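Local coordinates for protein RNA-dependent RNA polymerase (Farallon virus, PDB 6DX5) that probably acts as a viral RNA-directed RNA polymerase, this N-terminal piece of it being an OTU-like cysteine protease domain with deubiquitinase activity, at residues I29-D34 with G172-A177. Residues are numbered along the deposited sequence; the frame is centred on the assembly and turned at random.
Sequences IRVKGD and GAHFDA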
# COMPACT_ATOMS: atom_id res chain seq x y z
N ILE A 29 -20.74 6.03 10.31
CA ILE A 29 -21.23 5.33 11.50
C ILE A 29 -20.00 4.87 12.28
O ILE A 29 -19.18 4.10 11.77
CB ILE A 29 -22.14 4.14 11.15
CG1 ILE A 29 -23.37 4.63 10.36
CG2 ILE A 29 -22.64 3.47 12.42
CD1 ILE A 29 -23.18 4.56 8.88
N ARG A 30 -19.84 5.42 13.48
CA ARG A 30 -18.69 5.09 14.33
C ARG A 30 -18.83 3.71 14.95
O ARG A 30 -19.91 3.34 15.42
CB ARG A 30 -18.58 6.13 15.45
CG ARG A 30 -18.42 7.54 14.96
CD ARG A 30 -18.18 8.47 16.15
NE ARG A 30 -18.23 9.88 15.74
CZ ARG A 30 -17.16 10.58 15.40
NH1 ARG A 30 -15.96 9.99 15.37
NH2 ARG A 30 -17.28 11.85 15.08
N VAL A 31 -17.72 2.95 14.98
CA VAL A 31 -17.69 1.63 15.61
C VAL A 31 -16.72 1.72 16.77
O VAL A 31 -15.97 2.68 16.89
CB VAL A 31 -17.30 0.50 14.64
CG1 VAL A 31 -18.30 0.50 13.45
CG2 VAL A 31 -15.90 0.74 14.13
N LYS A 32 -16.76 0.73 17.67
CA LYS A 32 -15.90 0.74 18.86
C LYS A 32 -14.43 0.93 18.46
O LYS A 32 -13.98 0.37 17.45
CB LYS A 32 -16.09 -0.57 19.61
CG LYS A 32 -15.46 -0.66 21.00
CD LYS A 32 -15.71 -2.08 21.49
CE LYS A 32 -15.20 -2.32 22.89
NZ LYS A 32 -15.92 -1.41 23.80
N GLY A 33 -13.68 1.73 19.22
CA GLY A 33 -12.29 1.97 18.86
C GLY A 33 -11.28 0.97 19.42
O GLY A 33 -10.36 1.36 20.13
N ASP A 34 -11.42 -0.30 19.15
CA ASP A 34 -10.39 -1.27 19.53
C ASP A 34 -9.73 -1.80 18.24
O ASP A 34 -9.97 -1.27 17.14
CB ASP A 34 -10.99 -2.38 20.40
CG ASP A 34 -12.18 -3.13 19.73
OD1 ASP A 34 -12.93 -3.87 20.44
OD2 ASP A 34 -12.37 -2.99 18.50
N GLY A 172 -6.13 7.51 10.23
CA GLY A 172 -4.99 6.85 10.87
C GLY A 172 -5.18 5.34 11.06
O GLY A 172 -5.32 4.54 10.10
N ALA A 173 -5.13 4.91 12.31
CA ALA A 173 -5.32 3.49 12.59
C ALA A 173 -6.79 3.10 12.67
O ALA A 173 -7.09 1.91 12.69
CB ALA A 173 -4.64 3.11 13.91
N HIS A 174 -7.72 4.06 12.68
CA HIS A 174 -9.10 3.73 13.02
C HIS A 174 -9.99 3.63 11.78
O HIS A 174 -9.97 4.49 10.92
CB HIS A 174 -9.68 4.77 14.01
CG HIS A 174 -11.05 4.38 14.48
ND1 HIS A 174 -11.27 3.27 15.26
CD2 HIS A 174 -12.28 4.84 14.13
CE1 HIS A 174 -12.58 3.11 15.44
NE2 HIS A 174 -13.21 4.05 14.76
N PHE A 175 -10.86 2.61 11.76
CA PHE A 175 -11.83 2.42 10.68
C PHE A 175 -13.24 2.64 11.20
O PHE A 175 -13.57 2.16 12.29
CB PHE A 175 -11.75 0.99 10.08
CG PHE A 175 -10.42 0.63 9.44
CD1 PHE A 175 -10.25 0.75 8.05
CD2 PHE A 175 -9.38 0.08 10.19
CE1 PHE A 175 -9.05 0.36 7.41
CE2 PHE A 175 -8.14 -0.30 9.58
CZ PHE A 175 -7.98 -0.16 8.18
N ASP A 176 -14.09 3.34 10.42
CA ASP A 176 -15.54 3.42 10.67
C ASP A 176 -16.30 3.03 9.39
O ASP A 176 -15.71 2.95 8.30
CB ASP A 176 -15.97 4.84 11.12
CG ASP A 176 -15.54 5.18 12.56
OD1 ASP A 176 -15.14 6.37 12.79
OD2 ASP A 176 -15.66 4.29 13.49
N ALA A 177 -17.63 2.85 9.51
CA ALA A 177 -18.46 2.51 8.35
C ALA A 177 -18.98 3.77 7.68
O ALA A 177 -19.12 4.81 8.34
CB ALA A 177 -19.63 1.62 8.78
O HOH W 1 -14.93 7.16 15.24
O HOH W 2 -9.71 1.70 16.63
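At one margin of the OTU-domain sheet, the strand 26-29, outermost within the chain, ends on an antiparallel hydrogen-bonded pair of Ile29 with Ala177, after which the chain leaves the sheet and runs alongside His174 and Asp176. Ile29 N bonds to Ala177 O at 2.8 Å and Ala177 N to Ile29 O at 3.0 Å. Past this pair the carboxylate of Asp176 takes over from the backbone: Val31 N donates to Asp176 OD2 at 2.9 Å, so the departing loop is pinned by a side chain. The same oxygen accepts a bent bond (143°) of 2.8 Å from His174 NE2, and the two donors arrive from opposite faces of the carboxylate plane, which restricts its rotation. A chi1 of -175°, which sets CG of His174 opposite its backbone N, brings NE2 within bonding distance of the carboxylate. His174, which also touches Cys37 of helix 37-47 and bonds to an acid two positions on, matches the triad pattern of OTU cysteine proteases and is consistent with such a role here. Lys32 O lies at the ring edge, in its plane, while Gly33 CA, at the centre of an inverse gamma turn, comes obliquely to within 3.6 Å of His174 CE1. A water bridges His174 ND1 and Asp34 O. The other carboxylate oxygen, Asp176 OD1, forms a salt bridge with Arg28 and accepts a bond from a water that in turn accepts from Arg30 NH1; the Arg30 guanidinium, turned 83° from the carboxylate, makes no direct bond to it. The methyl CG2 of Val31 lies 3.3 Å from Phe175 O, while the Phe175 ring meets Phe38 edge-to-face.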